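Local coordinates for XAC2610 protein (Xanthomonas axonopodis pv. citri, PDB 4QTQ) that binds calcium and probably acts as an immunity protein that inhibits a peptidoglycan hydrolase linked to bacterial killing by a type IV secretion system, at residues P8-K14 and S74-H80; S50-E54 and A64-L70; E114-G118 and S162-C166; N137-I143 and L176-A181; V182-T188 and K200-L204. One frame throughout, in Å; residues are numbered along the deposited sequence.

Contact 1 of 5, residues P8-K14 and S74-H80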
# COMPACT_ATOMS: atom_id res chain seq x y z
N PRO A 8 -16.87 -2.73 -0.20
CA PRO A 8 -15.70 -2.97 0.62
C PRO A 8 -16.07 -3.75 1.88
O PRO A 8 -17.12 -3.49 2.47
CB PRO A 8 -15.23 -1.57 0.97
CG PRO A 8 -16.48 -0.77 1.02
CD PRO A 8 -17.38 -1.35 -0.03
N SER A 9 -15.22 -4.69 2.28
CA SER A 9 -15.41 -5.45 3.52
C SER A 9 -14.14 -5.43 4.36
O SER A 9 -13.03 -5.30 3.83
CB SER A 9 -15.85 -6.89 3.22
OG SER A 9 -14.86 -7.63 2.54
N THR A 10 -14.30 -5.53 5.68
CA THR A 10 -13.16 -5.52 6.61
C THR A 10 -13.32 -6.58 7.70
O THR A 10 -14.37 -7.20 7.85
CB THR A 10 -12.99 -4.14 7.29
OG1 THR A 10 -14.01 -3.95 8.28
CG2 THR A 10 -13.06 -3.02 6.27
N ALA A 11 -12.25 -6.77 8.47
CA ALA A 11 -12.27 -7.68 9.60
C ALA A 11 -11.07 -7.42 10.47
O ALA A 11 -10.03 -6.96 10.00
CB ALA A 11 -12.27 -9.13 9.12
N ASN A 12 -11.22 -7.72 11.75
CA ASN A 12 -10.14 -7.58 12.71
C ASN A 12 -9.85 -8.90 13.39
O ASN A 12 -10.71 -9.76 13.47
CB ASN A 12 -10.48 -6.51 13.75
CG ASN A 12 -10.51 -5.11 13.16
OD1 ASN A 12 -9.76 -4.78 12.25
ND2 ASN A 12 -11.38 -4.27 13.70
N ALA A 13 -8.62 -9.06 13.85
CA ALA A 13 -8.16 -10.29 14.47
C ALA A 13 -6.89 -10.02 15.25
O ALA A 13 -6.23 -9.03 15.00
CB ALA A 13 -7.90 -11.34 13.40
N LYS A 14 -6.59 -10.88 16.22
CA LYS A 14 -5.31 -10.85 16.92
C LYS A 14 -4.64 -12.23 16.91
O LYS A 14 -5.31 -13.27 16.88
CB LYS A 14 -5.45 -10.33 18.36
CG LYS A 14 -6.30 -11.18 19.28
CD LYS A 14 -6.68 -10.40 20.54
CE LYS A 14 -7.88 -9.49 20.30
NZ LYS A 14 -8.05 -8.47 21.38
N SER A 74 -4.54 -5.18 15.49
CA SER A 74 -5.72 -5.93 15.87
C SER A 74 -7.01 -5.09 15.87
O SER A 74 -8.09 -5.65 15.96
CB SER A 74 -5.53 -6.60 17.24
OG SER A 74 -5.58 -5.62 18.27
N ASN A 75 -6.87 -3.77 15.75
CA ASN A 75 -8.02 -2.86 15.63
C ASN A 75 -8.31 -2.40 14.18
O ASN A 75 -9.29 -1.67 13.95
CB ASN A 75 -7.81 -1.65 16.57
CG ASN A 75 -7.67 -2.07 18.03
OD1 ASN A 75 -6.75 -1.67 18.73
ND2 ASN A 75 -8.59 -2.91 18.47
N SER A 76 -7.47 -2.82 13.23
CA SER A 76 -7.67 -2.52 11.80
C SER A 76 -6.86 -3.50 10.92
O SER A 76 -5.90 -3.13 10.24
CB SER A 76 -7.28 -1.07 11.51
OG SER A 76 -7.81 -0.64 10.27
N THR A 77 -7.28 -4.76 10.91
CA THR A 77 -6.41 -5.81 10.42
C THR A 77 -6.51 -6.03 8.91
O THR A 77 -5.51 -5.92 8.21
CB THR A 77 -6.68 -7.13 11.18
OG1 THR A 77 -6.83 -6.84 12.58
CG2 THR A 77 -5.52 -8.11 10.98
N PHE A 78 -7.72 -6.29 8.42
CA PHE A 78 -7.93 -6.63 7.01
C PHE A 78 -8.91 -5.70 6.33
O PHE A 78 -9.95 -5.33 6.90
CB PHE A 78 -8.49 -8.05 6.85
CG PHE A 78 -7.66 -9.11 7.48
CD1 PHE A 78 -6.52 -9.58 6.85
CD2 PHE A 78 -8.03 -9.68 8.69
CE1 PHE A 78 -5.75 -10.58 7.42
CE2 PHE A 78 -7.28 -10.69 9.26
CZ PHE A 78 -6.13 -11.14 8.63
N TYR A 79 -8.59 -5.36 5.09
CA TYR A 79 -9.49 -4.61 4.23
C TYR A 79 -9.52 -5.24 2.83
O TYR A 79 -8.49 -5.62 2.27
CB TYR A 79 -9.08 -3.14 4.19
CG TYR A 79 -9.82 -2.29 3.17
CD1 TYR A 79 -11.05 -1.70 3.47
CD2 TYR A 79 -9.28 -2.09 1.90
CE1 TYR A 79 -11.71 -0.92 2.52
CE2 TYR A 79 -9.93 -1.32 0.96
CZ TYR A 79 -11.13 -0.74 1.26
OH TYR A 79 -11.74 0.02 0.28
N HIS A 80 -10.72 -5.36 2.29
CA HIS A 80 -10.92 -5.85 0.94
C HIS A 80 -11.81 -4.84 0.23
O HIS A 80 -12.94 -4.60 0.63
CB HIS A 80 -11.57 -7.24 1.00
CG HIS A 80 -11.75 -7.90 -0.34
ND1 HIS A 80 -12.56 -9.01 -0.50
CD2 HIS A 80 -11.26 -7.61 -1.56
CE1 HIS A 80 -12.54 -9.38 -1.77
NE2 HIS A 80 -11.77 -8.55 -2.44
O HOH W 1 -7.69 -5.27 20.06

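Contact 2 of 5, residues S50-E54 and A64-L70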
# COMPACT_ATOMS: atom_id res chain seq x y z
N SER A 50 10.35 -13.83 10.43
CA SER A 50 9.81 -14.65 9.35
C SER A 50 8.30 -14.76 9.39
O SER A 50 7.77 -15.86 9.33
CB SER A 50 10.43 -16.04 9.38
OG SER A 50 11.82 -15.95 9.57
N PRO A 51 7.60 -13.61 9.46
CA PRO A 51 6.15 -13.68 9.43
C PRO A 51 5.69 -14.20 8.06
O PRO A 51 6.34 -13.90 7.06
CB PRO A 51 5.73 -12.23 9.63
CG PRO A 51 6.83 -11.45 9.02
CD PRO A 51 8.08 -12.22 9.37
N VAL A 52 4.60 -14.97 8.05
CA VAL A 52 4.04 -15.52 6.81
C VAL A 52 2.60 -15.07 6.68
O VAL A 52 1.82 -15.23 7.61
CB VAL A 52 4.07 -17.06 6.81
CG1 VAL A 52 3.37 -17.62 5.57
CG2 VAL A 52 5.51 -17.57 6.88
N VAL A 53 2.26 -14.50 5.53
CA VAL A 53 0.88 -14.17 5.20
C VAL A 53 0.48 -15.08 4.04
O VAL A 53 1.05 -14.99 2.95
CB VAL A 53 0.73 -12.70 4.80
CG1 VAL A 53 -0.67 -12.42 4.26
CG2 VAL A 53 1.06 -11.80 6.00
N GLU A 54 -0.48 -15.97 4.30
CA GLU A 54 -0.94 -16.92 3.29
C GLU A 54 -2.32 -16.54 2.79
O GLU A 54 -3.24 -16.37 3.59
CB GLU A 54 -0.97 -18.34 3.84
CG GLU A 54 -1.12 -19.39 2.75
CD GLU A 54 -1.30 -20.78 3.31
OE1 GLU A 54 -2.42 -21.09 3.78
OE2 GLU A 54 -0.33 -21.56 3.23
N ALA A 64 1.80 -18.24 -0.31
CA ALA A 64 2.46 -17.74 0.90
C ALA A 64 3.34 -16.52 0.59
O ALA A 64 4.16 -16.56 -0.31
CB ALA A 64 3.31 -18.84 1.53
N LEU A 65 3.16 -15.45 1.35
CA LEU A 65 4.01 -14.29 1.24
C LEU A 65 4.91 -14.26 2.45
O LEU A 65 4.46 -14.61 3.55
CB LEU A 65 3.18 -13.02 1.20
CG LEU A 65 2.14 -12.92 0.10
CD1 LEU A 65 1.33 -11.66 0.30
CD2 LEU A 65 2.79 -12.93 -1.27
N GLU A 66 6.16 -13.86 2.25
CA GLU A 66 7.13 -13.72 3.33
C GLU A 66 7.68 -12.28 3.40
O GLU A 66 8.79 -12.02 2.94
CB GLU A 66 8.27 -14.72 3.17
CG GLU A 66 7.85 -16.18 3.35
CD GLU A 66 7.60 -16.92 2.04
OE1 GLU A 66 7.63 -16.29 0.95
OE2 GLU A 66 7.39 -18.15 2.11
N PRO A 67 6.89 -11.35 3.97
CA PRO A 67 7.37 -9.97 4.09
C PRO A 67 8.52 -9.80 5.09
O PRO A 67 8.65 -10.58 6.06
CB PRO A 67 6.12 -9.20 4.55
CG PRO A 67 5.28 -10.22 5.24
CD PRO A 67 5.53 -11.52 4.54
N GLU A 68 9.36 -8.80 4.86
CA GLU A 68 10.53 -8.56 5.72
C GLU A 68 10.09 -8.29 7.16
O GLU A 68 10.79 -8.63 8.11
CB GLU A 68 11.37 -7.40 5.16
CG GLU A 68 12.85 -7.47 5.55
CD GLU A 68 13.77 -6.70 4.60
OE1 GLU A 68 14.67 -6.00 5.11
OE2 GLU A 68 13.62 -6.82 3.36
N ALA A 69 8.94 -7.65 7.32
CA ALA A 69 8.29 -7.51 8.61
C ALA A 69 6.79 -7.34 8.40
O ALA A 69 6.34 -7.16 7.27
CB ALA A 69 8.87 -6.33 9.39
N LEU A 70 6.02 -7.45 9.49
CA LEU A 70 4.56 -7.30 9.44
C LEU A 70 4.07 -6.59 10.71
O LEU A 70 4.36 -7.03 11.85
CB LEU A 70 3.88 -8.67 9.32
CG LEU A 70 2.33 -8.67 9.27
CD1 LEU A 70 1.80 -8.01 8.01
CD2 LEU A 70 1.76 -10.08 9.38
O HOH W 2 8.70 -13.35 6.34

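Contact 3 of 5, residues E114-G118 and S162-C166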
# COMPACT_ATOMS: atom_id res chain seq x y z
N GLU A 114 8.75 3.36 6.85
CA GLU A 114 9.58 4.25 6.03
C GLU A 114 8.71 5.30 5.31
O GLU A 114 9.17 5.97 4.39
CB GLU A 114 10.34 3.42 4.99
CG GLU A 114 11.22 2.30 5.53
CD GLU A 114 11.99 1.59 4.42
OE1 GLU A 114 11.37 0.98 3.52
OE2 GLU A 114 13.23 1.64 4.42
N GLY A 115 7.45 5.42 5.71
CA GLY A 115 6.61 6.48 5.21
C GLY A 115 7.10 7.80 5.77
O GLY A 115 7.98 7.85 6.65
N ASN A 116 6.51 8.88 5.26
CA ASN A 116 6.83 10.23 5.72
C ASN A 116 6.74 10.34 7.24
O ASN A 116 5.77 9.88 7.84
CB ASN A 116 5.89 11.24 5.06
CG ASN A 116 6.48 12.65 5.00
OD1 ASN A 116 7.67 12.86 5.25
ND2 ASN A 116 5.64 13.62 4.67
N TYR A 117 7.77 10.91 7.85
CA TYR A 117 7.82 11.09 9.31
C TYR A 117 7.62 9.81 10.10
O TYR A 117 7.04 9.83 11.18
CB TYR A 117 6.82 12.19 9.74
CG TYR A 117 7.27 13.52 9.22
CD1 TYR A 117 8.34 14.19 9.81
CD2 TYR A 117 6.67 14.10 8.10
CE1 TYR A 117 8.79 15.41 9.32
CE2 TYR A 117 7.11 15.32 7.61
CZ TYR A 117 8.17 15.97 8.22
OH TYR A 117 8.63 17.17 7.75
N GLY A 118 8.12 8.71 9.56
CA GLY A 118 8.02 7.41 10.22
C GLY A 118 6.67 6.72 10.18
O GLY A 118 6.42 5.78 10.94
N SER A 162 3.41 13.63 -0.67
CA SER A 162 4.55 13.74 0.21
C SER A 162 4.72 15.21 0.62
O SER A 162 3.82 16.03 0.39
CB SER A 162 5.79 13.20 -0.50
OG SER A 162 6.75 12.77 0.46
N GLY A 163 5.85 15.55 1.23
CA GLY A 163 6.10 16.93 1.67
C GLY A 163 6.72 16.98 3.05
O GLY A 163 7.14 15.96 3.59
N ASP A 164 6.78 18.17 3.63
CA ASP A 164 7.38 18.34 4.96
C ASP A 164 6.34 18.42 6.10
O ASP A 164 6.67 18.80 7.22
CB ASP A 164 8.31 19.57 4.98
CG ASP A 164 7.57 20.89 4.84
OD1 ASP A 164 6.33 20.89 4.67
OD2 ASP A 164 8.23 21.94 4.90
N GLY A 165 5.09 18.04 5.81
CA GLY A 165 4.02 18.04 6.82
C GLY A 165 3.64 19.42 7.34
O GLY A 165 3.14 19.56 8.46
N CYS A 166 3.87 20.45 6.51
CA CYS A 166 3.67 21.83 6.92
C CYS A 166 3.21 22.68 5.73
O CYS A 166 2.02 22.75 5.43
CB CYS A 166 4.96 22.41 7.53
SG CYS A 166 5.48 21.65 9.10

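Contact 4 of 5, residues N137-I143 and L176-A181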
# COMPACT_ATOMS: atom_id res chain seq x y z
N ASN A 137 6.29 -6.32 -5.91
CA ASN A 137 6.51 -5.23 -6.87
C ASN A 137 7.36 -4.12 -6.27
O ASN A 137 6.91 -3.37 -5.40
CB ASN A 137 5.19 -4.64 -7.37
CG ASN A 137 5.36 -3.87 -8.68
OD1 ASN A 137 5.85 -2.74 -8.69
ND2 ASN A 137 4.99 -4.50 -9.79
N GLN A 138 8.60 -4.00 -6.74
CA GLN A 138 9.50 -2.98 -6.21
C GLN A 138 8.96 -1.56 -6.46
O GLN A 138 8.91 -0.74 -5.54
CB GLN A 138 10.90 -3.13 -6.82
CG GLN A 138 11.97 -2.30 -6.11
CD GLN A 138 12.25 -2.80 -4.71
OE1 GLN A 138 12.70 -3.92 -4.52
NE2 GLN A 138 11.98 -1.96 -3.71
N SER A 139 8.56 -1.27 -7.70
CA SER A 139 8.16 0.08 -8.07
C SER A 139 6.95 0.53 -7.25
O SER A 139 6.93 1.65 -6.77
CB SER A 139 7.91 0.25 -9.58
OG SER A 139 6.74 -0.43 -10.00
N LEU A 140 5.97 -0.34 -7.08
CA LEU A 140 4.78 0.02 -6.32
C LEU A 140 5.06 0.19 -4.82
O LEU A 140 4.60 1.14 -4.19
CB LEU A 140 3.65 -0.98 -6.57
CG LEU A 140 3.02 -0.85 -7.96
CD1 LEU A 140 2.13 -2.04 -8.27
CD2 LEU A 140 2.24 0.44 -8.11
N SER A 141 5.86 -0.70 -4.26
CA SER A 141 6.22 -0.64 -2.84
C SER A 141 6.97 0.64 -2.57
O SER A 141 6.77 1.29 -1.52
CB SER A 141 7.09 -1.84 -2.46
OG SER A 141 6.41 -3.06 -2.72
N ASP A 142 7.85 0.98 -3.50
CA ASP A 142 8.67 2.18 -3.40
C ASP A 142 7.85 3.48 -3.36
O ASP A 142 8.29 4.46 -2.78
CB ASP A 142 9.66 2.26 -4.55
CG ASP A 142 10.95 1.48 -4.29
OD1 ASP A 142 11.17 0.96 -3.17
OD2 ASP A 142 11.76 1.39 -5.24
N ILE A 143 6.67 3.50 -3.97
CA ILE A 143 5.85 4.72 -3.95
C ILE A 143 5.48 5.09 -2.51
O ILE A 143 5.33 6.28 -2.20
CB ILE A 143 4.53 4.59 -4.75
CG1 ILE A 143 4.81 4.38 -6.25
CG2 ILE A 143 3.68 5.84 -4.58
CD1 ILE A 143 3.60 3.92 -7.04
N LEU A 176 0.37 3.31 -14.31
CA LEU A 176 0.75 1.92 -14.17
C LEU A 176 0.43 1.21 -15.47
O LEU A 176 -0.73 1.15 -15.87
CB LEU A 176 -0.00 1.25 -13.03
CG LEU A 176 0.44 -0.21 -12.77
CD1 LEU A 176 1.73 -0.27 -11.97
CD2 LEU A 176 -0.66 -0.96 -12.05
N LYS A 177 1.47 0.69 -16.12
CA LYS A 177 1.32 -0.13 -17.33
C LYS A 177 2.15 -1.39 -17.16
O LYS A 177 3.37 -1.31 -17.03
CB LYS A 177 1.77 0.63 -18.58
CG LYS A 177 1.06 1.96 -18.78
CD LYS A 177 1.44 2.63 -20.09
CE LYS A 177 0.70 2.01 -21.27
NZ LYS A 177 0.33 3.08 -22.24
N ASN A 178 1.46 -2.54 -17.16
CA ASN A 178 2.10 -3.85 -17.12
C ASN A 178 3.07 -4.02 -15.95
O ASN A 178 4.29 -4.04 -16.13
CB ASN A 178 2.81 -4.15 -18.44
CG ASN A 178 1.84 -4.28 -19.59
OD1 ASN A 178 0.92 -5.11 -19.56
ND2 ASN A 178 2.02 -3.46 -20.62
N ASN A 179 2.50 -4.13 -14.75
CA ASN A 179 3.26 -4.34 -13.52
C ASN A 179 4.31 -3.28 -13.21
O ASN A 179 5.16 -3.49 -12.35
CB ASN A 179 3.85 -5.77 -13.47
CG ASN A 179 5.14 -5.94 -14.29
OD1 ASN A 179 5.97 -5.02 -14.39
ND2 ASN A 179 5.32 -7.12 -14.86
N GLU A 180 4.23 -2.12 -13.87
CA GLU A 180 5.27 -1.10 -13.78
C GLU A 180 4.68 0.30 -13.55
O GLU A 180 3.99 0.84 -14.41
CB GLU A 180 6.09 -1.13 -15.07
CG GLU A 180 7.35 -0.27 -15.07
CD GLU A 180 8.42 -0.79 -14.14
OE1 GLU A 180 8.24 -0.72 -12.90
OE2 GLU A 180 9.46 -1.24 -14.65
N ALA A 181 4.96 0.88 -12.38
CA ALA A 181 4.49 2.23 -12.07
C ALA A 181 5.54 3.25 -12.46
O ALA A 181 6.67 3.15 -12.02
CB ALA A 181 4.18 2.36 -10.59

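Contact 5 of 5, residues V182-T188 and K200-L204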
# COMPACT_ATOMS: atom_id res chain seq x y z
N VAL A 182 5.15 4.23 -13.28
CA VAL A 182 6.06 5.30 -13.73
C VAL A 182 5.50 6.68 -13.38
O VAL A 182 4.36 6.99 -13.70
CB VAL A 182 6.31 5.22 -15.25
CG1 VAL A 182 6.98 6.50 -15.76
CG2 VAL A 182 7.15 4.00 -15.57
N LEU A 183 6.33 7.51 -12.75
CA LEU A 183 5.92 8.86 -12.40
C LEU A 183 5.71 9.67 -13.66
O LEU A 183 6.60 9.75 -14.51
CB LEU A 183 6.98 9.55 -11.52
CG LEU A 183 6.61 10.97 -11.03
CD1 LEU A 183 5.53 10.89 -9.97
CD2 LEU A 183 7.84 11.68 -10.50
N ILE A 184 4.54 10.29 -13.79
CA ILE A 184 4.24 11.14 -14.95
C ILE A 184 4.01 12.61 -14.60
O ILE A 184 3.97 13.45 -15.48
CB ILE A 184 3.02 10.63 -15.74
CG1 ILE A 184 1.76 10.59 -14.87
CG2 ILE A 184 3.32 9.25 -16.34
CD1 ILE A 184 0.49 10.57 -15.69
N GLU A 185 3.85 12.92 -13.31
CA GLU A 185 3.56 14.27 -12.88
C GLU A 185 3.89 14.43 -11.41
O GLU A 185 3.50 13.62 -10.57
CB GLU A 185 2.09 14.61 -13.10
CG GLU A 185 1.76 16.07 -12.86
CD GLU A 185 0.27 16.31 -12.83
OE1 GLU A 185 -0.32 16.23 -11.73
OE2 GLU A 185 -0.31 16.59 -13.89
N ARG A 186 4.62 15.50 -11.10
CA ARG A 186 4.89 15.89 -9.73
C ARG A 186 4.53 17.37 -9.57
O ARG A 186 5.10 18.23 -10.25
CB ARG A 186 6.37 15.66 -9.38
CG ARG A 186 6.68 15.99 -7.93
CD ARG A 186 8.16 16.05 -7.59
NE ARG A 186 8.93 14.88 -7.97
CZ ARG A 186 8.90 13.69 -7.36
NH1 ARG A 186 8.08 13.46 -6.34
NH2 ARG A 186 9.67 12.71 -7.80
N LEU A 187 3.56 17.64 -8.68
CA LEU A 187 3.12 18.99 -8.37
C LEU A 187 3.65 19.36 -6.99
O LEU A 187 3.30 18.73 -6.00
CB LEU A 187 1.58 19.08 -8.34
CG LEU A 187 0.76 18.67 -9.56
CD1 LEU A 187 -0.70 19.11 -9.39
CD2 LEU A 187 1.32 19.23 -10.86
N THR A 188 4.52 20.37 -6.93
CA THR A 188 5.08 20.84 -5.66
C THR A 188 4.47 22.19 -5.31
O THR A 188 4.58 23.15 -6.09
CB THR A 188 6.62 20.97 -5.73
OG1 THR A 188 7.19 19.72 -6.09
CG2 THR A 188 7.18 21.41 -4.37
N LYS A 200 5.10 24.37 -8.50
CA LYS A 200 6.01 23.85 -9.51
C LYS A 200 5.40 22.60 -10.11
O LYS A 200 4.94 21.72 -9.38
CB LYS A 200 7.36 23.54 -8.88
CG LYS A 200 8.43 23.09 -9.85
CD LYS A 200 9.81 23.46 -9.33
CE LYS A 200 10.89 22.51 -9.80
NZ LYS A 200 10.91 21.29 -8.96
N ILE A 201 5.38 22.53 -11.44
CA ILE A 201 4.80 21.40 -12.15
C ILE A 201 5.91 20.73 -12.93
O ILE A 201 6.59 21.38 -13.72
CB ILE A 201 3.70 21.84 -13.14
CG1 ILE A 201 2.62 22.65 -12.42
CG2 ILE A 201 3.09 20.63 -13.85
CD1 ILE A 201 1.77 23.48 -13.37
N GLU A 202 6.11 19.43 -12.70
CA GLU A 202 7.00 18.63 -13.53
C GLU A 202 6.20 17.50 -14.16
O GLU A 202 5.30 16.94 -13.53
CB GLU A 202 8.14 18.05 -12.72
CG GLU A 202 8.93 19.07 -11.92
CD GLU A 202 9.82 18.40 -10.91
OE1 GLU A 202 9.56 18.55 -9.71
OE2 GLU A 202 10.76 17.69 -11.31
N ARG A 203 6.52 17.18 -15.40
CA ARG A 203 5.83 16.14 -16.16
C ARG A 203 6.81 15.31 -16.94
O ARG A 203 7.92 15.77 -17.24
CB ARG A 203 4.84 16.76 -17.15
CG ARG A 203 3.77 17.57 -16.47
CD ARG A 203 2.49 17.65 -17.28
NE ARG A 203 1.39 18.08 -16.40
CZ ARG A 203 0.81 19.27 -16.43
NH1 ARG A 203 1.15 20.20 -17.32
NH2 ARG A 203 -0.16 19.54 -15.56
N LEU A 204 6.39 14.09 -17.28
CA LEU A 204 7.23 13.16 -18.00
C LEU A 204 7.17 13.54 -19.47
O LEU A 204 6.10 13.51 -20.08
CB LEU A 204 6.76 11.72 -17.79
CG LEU A 204 7.49 10.62 -18.55
CD1 LEU A 204 8.89 10.44 -18.01
CD2 LEU A 204 6.72 9.31 -18.52
O HOH W 3 7.34 19.75 -8.93
O HOH W 4 11.13 14.82 -10.05

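Contact 1 of 5, residues P8-K14 and S74-H80
S9 and H80 pair through two backbone hydrogen bonds, N to O in both directions, each 2.8 Å. A11 and F78 repeat the pattern two residues on. These are the hydrogen-bonded pairs of an antiparallel strand pair; T10 and Y79 form the non-hydrogen-bonded pair between them. The strand axes of 9-11 and 78-80 lie 4.8 Å apart.

Past A11 side chains take over from the backbone. N12 OD1 accepts from T77 N at 2.8 Å, with an N-H...O angle of 157°. The side-chain amide oxygen of N12 thus takes the place of a backbone acceptor. T77 OG1 lies beside its own backbone N and accepts from A13 N at 3.1 Å. The same hydroxyl is also bonded to D73 O. One water bonds to S74 OG and, more weakly, to K14 NZ and N75 ND2.

Apolar contacts split between the two faces of the sheet. On one, T10 CG2 meets the edge of the Y79 ring at CD1, 3.7 Å away, and P8 CB lies near CE1 of that ring. On the other, A13 CB comes to the edge of the F78 ring, 4.2 Å from CE2.

Strand 9-11 is an outermost strand of a six-stranded mixed sheet. Strand 78-80 separates it from strand 94-97. The F78 ring packs against strands 20-25 and 28-33 of another sheet, as in a beta-sandwich.

Contact 2 of 5, residues S50-E54 and A64-L70
V53 O accepts from L65 N at 2.7 Å, with an N-H...O angle of 163°. The return bond runs from V53 N to L65 O at 3.0 Å. Together they make V53 and L65 a hydrogen-bonded antiparallel pair. E54 and A64 follow as a non-hydrogen-bonded pair.

Beyond V52 the direct backbone pairing gives way to a water bridge. This water donates to P51 O and, at 2.8 Å, to P67 O. Both oxygens are acceptors, so the water, donating to each, joins them.

The P51 ring lies against the turn of the other segment. Its CG is 3.6 Å from P67 O, and its CB is 4.0 Å from L70 CB. The side chains of P51 and L70 run past each other in opposite directions. V53 meets L70 differently, with the two side chains nearly perpendicular and V53 CG2 3.9 Å from L70 CD2. With CG1 of V53 anti to the backbone N (chi1 172°), CG2 is left beside that N, and it is this branch that meets L70. V52 CG1 touches A64 CB more loosely, at 4.2 Å.

The pair belongs to the beta hairpin of strands 52-56 and 63-65. Strand 63-65 is an outermost strand of its four-stranded antiparallel sheet, and strand 28-33 adjoins strand 52-56 within it. L65 and L70 pack on strand 106-112 of the neighbouring mixed sheet, and P67 rests on Y125 of strand 121-128.

Contact 3 of 5, residues E114-G118 and S162-C166
N116 and Y117 each reach a backbone carbonyl of segment 162-166. The N116 amide makes the more buried link. Its ND2 donates to G163 O at 3.0 Å, with an N-H...O angle of 147°. The donor stands above the carbonyl plane of G163, 46° out of it, so it does not lie on a lone pair. CG of N116 is anti to its backbone N (chi1 -156°), which carries the amide across to the turn. ND2 also bonds to N148 OD1, so two acceptors hold the amide.

Y117 makes the outer link, at the surface. Its hydroxyl donates to D164 O at 2.6 Å in a bond that is weak. The ring also comes close to the same peptide, with CE2 3.5 Å from D164 C and 3.8 Å from G165 N. D164 CB comes within 3.7 Å of Y117 OH. The D164 carboxylate turns elsewhere, with OD1 accepting from I168 N and, weakly, from C166 N and C167 N. Y117 and G165 are both exposed to solvent.

This is a polar surface contact between a loop and the end of strand 157-163 with its following turn. The loop connects strands 106-112 and 121-128; the turn is that of the hairpin of strands 157-163 and 168-176. The contact joins the mixed sheet to the C-terminal antiparallel sheet.

Contact 4 of 5, residues N137-I143 and L176-A181
L140 lays CD2 over the methyl of A181, 3.7 Å from its CB. The same branch meets L176 CD1 at 4.0 Å, with the two leucine side chains nearly perpendicular. I143 adds CD1 to the A181 methyl at 3.9 Å. A181 CB is thus touched by two apolar side chains from the helix. L140 also rests on V124 and L126 of strand 121-128.

The polar half of the contact lies at the start of the helix. N137 is the N-cap residue. Its OD1 accepts from L140 N at 2.9 Å, the capping bond, and from S139 OG at 2.8 Å. The hydroxyl approaches OD1 in the carbonyl plane, while the L140 N-H comes in tilted from it. With OD1 held, ND2 is turned to the other segment and donates to N179 O at 2.8 Å. That bond is nearly straight, at 170°, and the acceptor lies in the amide plane of N137. The amide therefore caps the helix with one end and grips the turn with the other.

S139 OG relays this link. It gives its proton to N137 OD1 and accepts from A181 N at 3.2 Å, again almost straight (171°). Its chi1 of 70° sets the oxygen between the backbone N and the carbonyl carbon, facing A181. E180 bends at chi2, bringing OE1 to 3.3 Å from S139 OG.

The result is an asparagine N-cap whose ND2 also ties the short helix 138-143 to the hairpin turn between strands 168-176 and 181-190.

Contact 5 of 5, residues V182-T188 and K200-L204
E185 OE2 lies at the edge of the R203 guanidinium, in plane. NE and NH2 of R203 both donate to that oxygen at 3.4 Å, in weak bonds that form a salt bridge. I201 CG2 sits over the centre of one face of the guanidinium, 3.7 Å above its plane. The carboxylate is turned 56° from the guanidinium, so the two planes are not parallel. E185 and R203 lie side by side and point the same way.

The R186 guanidinium has a water at its edge, in plane. The water accepts from R186 NE at 3.0 Å and donates to E202 OE2. R186 bends at chi3 (-53°), and NH1 forms a salt bridge with D172 on the adjacent strand. E202 OE1 is 3.6 Å from R186 CD and makes a weak salt-bridging bond with K200 NZ.

These residues stand on a beta hairpin, strands 181-190 and 198-205, with E185-R203 and R186-E202 on alternate faces. I184 and E185 lie together opposite T173 of strand 168-176, forming a classic beta bulge. R186 pairs with E202, and T188 with K200, through two backbone bonds each. T188 N donates to K200 O at 2.8 Å.

Apolar contacts complete the pairing. L187 CD2 lies alongside I201 CG2 at 3.7 Å. L204 CD2 touches V182 CG1 at 3.9 Å, and the two side chains are roughly perpendicular.

Along the chain, contact 1 encloses contact 2; contacts 3 and 4 interlock, their segments alternating; contact 5 comes last. Contacts 1 and 2 have centres about 17 Å apart and lie in different sheets, the mixed sheet and the four-stranded sheet. Contacts 3 and 4 tie the loop after strand 106-112 and helix 138-143 to the C-terminal antiparallel sheet, about 20 Å apart between centres. Contact 5 is within that sheet and directly follows contact 4 in sequence. It lies across the chain's centre from contacts 1 and 2, about 34 Å from each between centres. The side chain of L176 in contact 4 is about 8 Å from the bound calcium, that of H80 in contact 1 about 11 Å.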